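Local structure of methylmalonyl-CoA carboxyltransferase 5S subunit (Propionibacterium freudenreichii subsp. shermanii, 1RQB) at residues A35-M40 with G68-D73; F137-D142 with V359-Q364. The protein transfers a carboxyl group from the biotin of the 1.3S subunit to pyruvate, forming oxaloacetate, with one cobalt ion bound per subunit. All coordinates share one frame; numbering follows the deposited sequence.

Contact 1 lies wholly within the pyruvate carboxyltransferase barrel and joins helix 31-39, after strand 23-29, to the turn that ends strand 63-68, its parallel neighbour, and starts helix 71-77. Contact 2 comes later in the chain. It leaves from the loop after strand 133-136, another strand of the same barrel, and ends more than 200 residues on, at the start of helix 362-376 in the conserved carboxylase domain. The centres of contacts 1 and 2 are about 16 Å apart and their nearest atoms about 6 Å, without touching. Contact 1 carries substrate-binding residues close to the cobalt. Contact 2 brings the carboxylase domain to the same mouth of the barrel, with the side chain of Thr-360 about 7 Å from that of Gln-37.

Contact 1: residues A35-M40 with G68-D73; sequences AHQSLM and GGATYD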
ATOM      1  N   ALA A  35       1.925  -5.599 -14.009  1.00  9.24           N
ATOM      2  CA  ALA A  35       0.826  -5.265 -13.090  1.00  9.00           C
ATOM      3  C   ALA A  35      -0.324  -6.266 -13.208  1.00 13.03           C
ATOM      4  O   ALA A  35      -0.790  -6.793 -12.199  1.00 10.46           O
ATOM      5  CB  ALA A  35       0.314  -3.834 -13.334  1.00  9.25           C
ATOM      6  N   HIS A  36      -0.793  -6.554 -14.426  1.00 10.73           N
ATOM      7  CA  HIS A  36      -1.930  -7.481 -14.516  1.00 12.37           C
ATOM      8  C   HIS A  36      -1.459  -8.929 -14.379  1.00 11.88           C
ATOM      9  O   HIS A  36      -2.226  -9.805 -13.982  1.00 10.25           O
ATOM     10  CB  HIS A  36      -2.754  -7.245 -15.784  1.00 12.67           C
ATOM     11  CG  HIS A  36      -2.026  -7.527 -17.053  1.00 14.96           C
ATOM     12  ND1 HIS A  36      -1.971  -8.783 -17.614  1.00 14.09           N
ATOM     13  CD2 HIS A  36      -1.345  -6.709 -17.886  1.00 14.29           C
ATOM     14  CE1 HIS A  36      -1.287  -8.727 -18.743  1.00 14.09           C
ATOM     15  NE2 HIS A  36      -0.896  -7.480 -18.931  1.00 13.72           N
ATOM     16  N   GLN A  37      -0.194  -9.187 -14.685  1.00  8.89           N
ATOM     17  CA  GLN A  37       0.319 -10.549 -14.485  1.00 11.46           C
ATOM     18  C   GLN A  37       0.292 -10.863 -12.988  1.00 12.60           C
ATOM     19  O   GLN A  37      -0.086 -11.954 -12.566  1.00 11.73           O
ATOM     20  CB  GLN A  37       1.771 -10.678 -14.970  1.00 13.47           C
ATOM     21  CG  GLN A  37       2.374 -12.077 -14.703  1.00 11.96           C
ATOM     22  CD  GLN A  37       3.751 -12.276 -15.322  1.00 15.57           C
ATOM     23  OE1 GLN A  37       3.995 -11.897 -16.467  1.00 12.74           O
ATOM     24  NE2 GLN A  37       4.655 -12.896 -14.569  1.00 16.87           N
ATOM     25  N   SER A  38       0.672  -9.877 -12.189  1.00 12.59           N
ATOM     26  CA  SER A  38       0.785 -10.038 -10.732  1.00 13.45           C
ATOM     27  C   SER A  38      -0.558  -9.883 -10.020  1.00 14.80           C
ATOM     28  O   SER A  38      -0.784 -10.516  -8.990  1.00 16.58           O
ATOM     29  CB  SER A  38       1.760  -8.992 -10.179  1.00 14.33           C
ATOM     30  OG  SER A  38       3.031  -9.116 -10.798  1.00 15.85           O
ATOM     31  N   LEU A  39      -1.460  -9.070 -10.559  1.00  8.25           N
ATOM     32  CA  LEU A  39      -2.716  -8.819  -9.838  1.00 10.30           C
ATOM     33  C   LEU A  39      -3.917  -9.587 -10.397  1.00 17.67           C
ATOM     34  O   LEU A  39      -4.870  -9.836  -9.659  1.00 16.12           O
ATOM     35  CB  LEU A  39      -3.027  -7.322  -9.853  1.00 11.15           C
ATOM     36  CG  LEU A  39      -2.061  -6.471  -9.020  1.00 10.65           C
ATOM     37  CD1 LEU A  39      -2.279  -5.005  -9.303  1.00 14.37           C
ATOM     38  CD2 LEU A  39      -2.267  -6.787  -7.539  1.00 17.19           C
HETATM   39  N   MSE A  40      -3.906  -9.962 -11.674  1.00 12.83           N
HETATM   40  CA  MSE A  40      -5.103 -10.629 -12.208  1.00 14.74           C
HETATM   41  C   MSE A  40      -4.770 -11.771 -13.171  1.00 11.40           C
HETATM   42  O   MSE A  40      -5.399 -11.938 -14.214  1.00 15.49           O
HETATM   43  CB  MSE A  40      -6.044  -9.591 -12.831  1.00 20.25           C
HETATM   44  CG  MSE A  40      -5.428  -8.639 -13.809  1.00 29.12           C
HETATM   45 SE   MSE A  40      -6.263  -6.861 -13.641  1.00 49.23          SE
HETATM   46  CE  MSE A  40      -5.247  -6.175 -12.173  1.00 37.73           C
ATOM     47  N   GLY A  68       6.535 -10.138 -22.960  1.00 16.71           N
ATOM     48  CA  GLY A  68       7.359 -11.102 -22.263  1.00 15.95           C
ATOM     49  C   GLY A  68       6.718 -11.553 -20.973  1.00 17.59           C
ATOM     50  O   GLY A  68       5.530 -11.330 -20.744  1.00 14.77           O
ATOM     51  N   GLY A  69       7.514 -12.174 -20.112  1.00 15.71           N
ATOM     52  CA  GLY A  69       6.966 -12.676 -18.869  1.00 16.08           C
ATOM     53  C   GLY A  69       5.953 -13.747 -19.239  1.00 17.25           C
ATOM     54  O   GLY A  69       6.140 -14.470 -20.217  1.00 17.88           O
ATOM     55  N   ALA A  70       4.856 -13.817 -18.494  1.00 14.97           N
ATOM     56  CA  ALA A  70       3.820 -14.834 -18.726  1.00 14.22           C
ATOM     57  C   ALA A  70       2.785 -14.363 -19.751  1.00 15.74           C
ATOM     58  O   ALA A  70       1.834 -15.091 -20.036  1.00 12.45           O
ATOM     59  CB  ALA A  70       3.117 -15.157 -17.400  1.00 15.71           C
ATOM     60  N   THR A  71       2.951 -13.183 -20.339  1.00 11.25           N
ATOM     61  CA  THR A  71       1.919 -12.694 -21.266  1.00 16.15           C
ATOM     62  C   THR A  71       1.874 -13.492 -22.571  1.00 19.86           C
ATOM     63  O   THR A  71       0.816 -13.595 -23.191  1.00 14.70           O
ATOM     64  CB  THR A  71       2.083 -11.202 -21.613  1.00 17.53           C
ATOM     65  OG1 THR A  71       3.308 -11.000 -22.319  1.00 19.26           O
ATOM     66  CG2 THR A  71       2.057 -10.354 -20.349  1.00 17.15           C
ATOM     67  N   TYR A  72       2.999 -14.049 -23.015  1.00 13.49           N
ATOM     68  CA  TYR A  72       2.982 -14.821 -24.267  1.00 14.85           C
ATOM     69  C   TYR A  72       2.067 -16.030 -24.065  1.00 15.53           C
ATOM     70  O   TYR A  72       1.138 -16.275 -24.834  1.00 15.57           O
ATOM     71  CB  TYR A  72       4.406 -15.268 -24.609  1.00 13.48           C
ATOM     72  CG  TYR A  72       4.640 -15.663 -26.056  1.00 13.74           C
ATOM     73  CD1 TYR A  72       5.403 -14.852 -26.900  1.00 14.75           C
ATOM     74  CD2 TYR A  72       4.157 -16.875 -26.561  1.00 13.67           C
ATOM     75  CE1 TYR A  72       5.694 -15.240 -28.209  1.00 14.89           C
ATOM     76  CE2 TYR A  72       4.445 -17.279 -27.877  1.00 16.29           C
ATOM     77  CZ  TYR A  72       5.217 -16.454 -28.687  1.00 14.66           C
ATOM     78  OH  TYR A  72       5.535 -16.841 -29.965  1.00 17.31           O
ATOM     79  N   ASP A  73       2.323 -16.770 -22.998  1.00 12.54           N
ATOM     80  CA  ASP A  73       1.515 -17.949 -22.655  1.00 16.55           C
ATOM     81  C   ASP A  73       0.041 -17.562 -22.503  1.00 15.12           C
ATOM     82  O   ASP A  73      -0.840 -18.235 -23.036  1.00 12.89           O
ATOM     83  CB  ASP A  73       2.002 -18.560 -21.339  1.00 20.02           C
ATOM     84  CG  ASP A  73       1.078 -19.666 -20.838  1.00 28.13           C
ATOM     85  OD1 ASP A  73       1.186 -20.802 -21.338  1.00 33.20           O
ATOM     86  OD2 ASP A  73       0.226 -19.395 -19.963  1.00 31.60           O
TER
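The side-chain amide of Gln-37 grips the turn at Ala-70. Its OE1 accepts the backbone N-H of Ala-70 over 2.9 Å in a nearly straight bond (165° at the hydrogen), with the donor well above the carbonyl plane, 48° out of it. From the same face the methyl of Ala-70 covers the amide, its CB 3.6 Å from Gln-37 CD. An extended side chain, with CG anti to the backbone N (chi1 177°), carries the amide across to the turn, and Arg-33 NH1 is a second donor to OE1, which would limit the amide's rotation. Helix 31-39 follows strand 23-29, and the turn begins on Gly-68, the last residue of the adjacent parallel strand 63-68; both are at the carboxyl-terminal mouth of the TIM barrel. Gln-37 and Ala-70 belong to the substrate-binding site, and the Gln-37 side chain comes within about 6 Å of the cobalt. The turn that offers the N-H is a type II' turn from Gly-68 to Thr-71, with Gly-69 at positive phi. Gly-68 O closes it, accepting Thr-71 OG1 at 2.7 Å and Thr-71 N at 3.2 Å. Packing is looser on the buried flank, where His-36 CE1 and Thr-71 CG2 merely touch at 4.1 Å, the side chains crossing at about a right angle. The gripped pair, Gln-37 and Ala-70, by contrast remains partly open to solvent.

Contact 2: residues F137-D142 with V359-Q364; sequences FDAMND and VTPSSQ
At the join between the barrel and the conserved carboxylase domain, the methyl of Ala-139 packs against the chain entering helix 362-376. Four groups of 359-364 meet Ala-139 CB at nearly equal range: Val-359 CG2, Pro-361 CD and Ser-362 OG, each at 4.0 Å, and the carbonyl O of Thr-360 at 3.9 Å. The peptide before Pro-361 is cis, which puts Thr-360 O and Pro-361 CD on the same side of the peptide bond and lets both face the methyl. Val-359 CG2 also rests against Ala-139 O; chi1 of -60° sets CG1 anti to the carbonyl carbon and CG2 between the backbone N and the carbonyl carbon, facing Ala-139. Selenomethionine Met-140 adds a looser touch of CG on Ser-362 OG. Ala-139 is the second residue of a type I turn, Asp-138 to Asn-141, in the loop between strand 133-136 and helix 144-155 of the TIM barrel. Asp-138 OD2 accepts Met-140 N at 3.0 Å, an Asx turn, and also Asp-142 N at 2.9 Å, the two donors coming from opposite faces of the carboxylate, which should stiffen the loop. Asn-145 ND2 binds the other oxygen, OD1, which should help keep this carboxylate from rotating. On the partner segment Ser-363 N bonds back to Val-359 O just as the chain enters the helix. Ala-139, Met-140, Val-359 and Ser-362 are buried, whereas Thr-360 stands exposed and Pro-361, packed also on Arg-104, is partly so. Asp-142 OD2 accepts Ala-396 N and also forms a salt bridge with Arg-144.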
ATOM      1  N   PHE A 137      16.917 -12.239 -17.704  1.00  9.97           N
ATOM      2  CA  PHE A 137      17.208 -12.740 -16.353  1.00 12.74           C
ATOM      3  C   PHE A 137      17.289 -14.268 -16.335  1.00 15.74           C
ATOM      4  O   PHE A 137      16.940 -14.953 -17.297  1.00 13.60           O
ATOM      5  CB  PHE A 137      16.158 -12.228 -15.338  1.00 11.93           C
ATOM      6  CG  PHE A 137      14.878 -13.037 -15.286  1.00 14.92           C
ATOM      7  CD1 PHE A 137      14.628 -13.891 -14.219  1.00 16.24           C
ATOM      8  CD2 PHE A 137      13.929 -12.941 -16.298  1.00 14.14           C
ATOM      9  CE1 PHE A 137      13.446 -14.645 -14.155  1.00 16.64           C
ATOM     10  CE2 PHE A 137      12.747 -13.688 -16.248  1.00 11.63           C
ATOM     11  CZ  PHE A 137      12.504 -14.539 -15.177  1.00 15.84           C
ATOM     12  N   ASP A 138      17.816 -14.780 -15.232  1.00 13.26           N
ATOM     13  CA  ASP A 138      17.921 -16.228 -15.003  1.00 13.80           C
ATOM     14  C   ASP A 138      17.470 -16.486 -13.564  1.00 11.70           C
ATOM     15  O   ASP A 138      17.947 -15.835 -12.637  1.00 12.75           O
ATOM     16  CB  ASP A 138      19.353 -16.714 -15.186  1.00 12.95           C
ATOM     17  CG  ASP A 138      19.483 -18.208 -14.960  1.00 18.08           C
ATOM     18  OD1 ASP A 138      19.059 -18.987 -15.840  1.00 20.63           O
ATOM     19  OD2 ASP A 138      19.985 -18.604 -13.885  1.00 18.36           O
ATOM     20  N   ALA A 139      16.574 -17.449 -13.398  1.00 14.76           N
ATOM     21  CA  ALA A 139      15.979 -17.774 -12.095  1.00 17.09           C
ATOM     22  C   ALA A 139      17.031 -18.172 -11.057  1.00 24.11           C
ATOM     23  O   ALA A 139      16.787 -18.048  -9.858  1.00 27.80           O
ATOM     24  CB  ALA A 139      14.943 -18.887 -12.261  1.00 17.70           C
HETATM   25  N   MSE A 140      18.202 -18.635 -11.487  1.00 22.60           N
HETATM   26  CA  MSE A 140      19.228 -19.037 -10.513  1.00 24.72           C
HETATM   27  C   MSE A 140      20.378 -18.027 -10.485  1.00 20.34           C
HETATM   28  O   MSE A 140      21.368 -18.230  -9.783  1.00 18.43           O
HETATM   29  CB  MSE A 140      19.762 -20.415 -10.879  1.00 30.42           C
HETATM   30  CG  MSE A 140      18.667 -21.455 -11.028  1.00 38.41           C
HETATM   31 SE   MSE A 140      18.984 -22.989  -9.920  1.00 47.49          SE
HETATM   32  CE  MSE A 140      20.394 -23.802 -10.982  1.00 38.62           C
ATOM     33  N   ASN A 141      20.239 -16.938 -11.242  1.00 12.82           N
ATOM     34  CA  ASN A 141      21.265 -15.888 -11.330  1.00 15.16           C
ATOM     35  C   ASN A 141      22.555 -16.423 -11.955  1.00 16.49           C
ATOM     36  O   ASN A 141      23.641 -15.946 -11.634  1.00 13.96           O
ATOM     37  CB  ASN A 141      21.598 -15.279  -9.960  1.00 19.16           C
ATOM     38  CG  ASN A 141      20.605 -14.217  -9.535  1.00 20.67           C
ATOM     39  OD1 ASN A 141      19.949 -13.592 -10.367  1.00 17.92           O
ATOM     40  ND2 ASN A 141      20.501 -14.000  -8.232  1.00 15.15           N
ATOM     41  N   ASP A 142      22.447 -17.416 -12.832  1.00 16.04           N
ATOM     42  CA  ASP A 142      23.630 -17.946 -13.529  1.00 17.88           C
ATOM     43  C   ASP A 142      23.828 -17.098 -14.788  1.00 15.84           C
ATOM     44  O   ASP A 142      23.057 -17.193 -15.742  1.00 16.23           O
ATOM     45  CB  ASP A 142      23.394 -19.416 -13.906  1.00 17.21           C
ATOM     46  CG  ASP A 142      24.614 -20.069 -14.547  1.00 26.04           C
ATOM     47  OD1 ASP A 142      25.556 -19.347 -14.956  1.00 23.10           O
ATOM     48  OD2 ASP A 142      24.617 -21.317 -14.649  1.00 22.82           O
ATOM     49  N   VAL A 359      12.069 -17.890  -6.941  1.00 27.26           N
ATOM     50  CA  VAL A 359      11.197 -17.273  -7.949  1.00 31.92           C
ATOM     51  C   VAL A 359      10.787 -18.377  -8.926  1.00 31.50           C
ATOM     52  O   VAL A 359      11.415 -19.433  -8.969  1.00 32.38           O
ATOM     53  CB  VAL A 359      11.933 -16.173  -8.728  1.00 29.23           C
ATOM     54  CG1 VAL A 359      12.391 -15.102  -7.778  1.00 34.72           C
ATOM     55  CG2 VAL A 359      13.127 -16.758  -9.467  1.00 27.17           C
ATOM     56  N   THR A 360       9.731 -18.143  -9.689  1.00 31.12           N
ATOM     57  CA  THR A 360       9.301 -19.154 -10.666  1.00 32.60           C
ATOM     58  C   THR A 360      10.451 -19.383 -11.648  1.00 29.78           C
ATOM     59  O   THR A 360      11.079 -18.430 -12.105  1.00 28.32           O
ATOM     60  CB  THR A 360       8.071 -18.677 -11.448  1.00 32.10           C
ATOM     61  OG1 THR A 360       7.007 -18.404 -10.530  1.00 40.34           O
ATOM     62  CG2 THR A 360       7.626 -19.745 -12.438  1.00 35.80           C
ATOM     63  N   PRO A 361      10.731 -20.648 -11.997  1.00 33.12           N
ATOM     64  CA  PRO A 361      10.086 -21.899 -11.577  1.00 33.92           C
ATOM     65  C   PRO A 361      10.728 -22.600 -10.377  1.00 35.38           C
ATOM     66  O   PRO A 361      10.227 -23.617  -9.900  1.00 36.78           O
ATOM     67  CB  PRO A 361      10.197 -22.751 -12.827  1.00 36.15           C
ATOM     68  CG  PRO A 361      11.584 -22.408 -13.292  1.00 33.99           C
ATOM     69  CD  PRO A 361      11.633 -20.895 -13.140  1.00 32.93           C
ATOM     70  N   SER A 362      11.836 -22.057  -9.889  1.00 34.94           N
ATOM     71  CA  SER A 362      12.563 -22.667  -8.766  1.00 34.88           C
ATOM     72  C   SER A 362      11.655 -22.859  -7.550  1.00 32.48           C
ATOM     73  O   SER A 362      11.742 -23.878  -6.867  1.00 34.30           O
ATOM     74  CB  SER A 362      13.760 -21.801  -8.373  1.00 31.24           C
ATOM     75  OG  SER A 362      14.677 -21.690  -9.445  1.00 32.23           O
ATOM     76  N   SER A 363      10.790 -21.888  -7.277  1.00 27.92           N
ATOM     77  CA  SER A 363       9.899 -21.957  -6.110  1.00 32.91           C
ATOM     78  C   SER A 363       8.960 -23.165  -6.187  1.00 33.13           C
ATOM     79  O   SER A 363       8.850 -23.933  -5.233  1.00 31.10           O
ATOM     80  CB  SER A 363       9.083 -20.667  -5.989  1.00 31.07           C
ATOM     81  OG  SER A 363       8.440 -20.368  -7.212  1.00 38.42           O
ATOM     82  N   GLN A 364       8.262 -23.335  -7.304  1.00 33.07           N
ATOM     83  CA  GLN A 364       7.343 -24.475  -7.423  1.00 35.61           C
ATOM     84  C   GLN A 364       8.123 -25.783  -7.281  1.00 33.16           C
ATOM     85  O   GLN A 364       7.670 -26.726  -6.634  1.00 34.28           O
ATOM     86  CB  GLN A 364       6.609 -24.459  -8.774  1.00 40.11           C
ATOM     87  CG  GLN A 364       5.671 -23.272  -8.997  1.00 46.09           C
ATOM     88  CD  GLN A 364       6.273 -22.173  -9.865  1.00 51.28           C
ATOM     89  OE1 GLN A 364       7.197 -21.470  -9.458  1.00 53.32           O
ATOM     90  NE2 GLN A 364       5.742 -22.023 -11.075  1.00 53.70           N
TER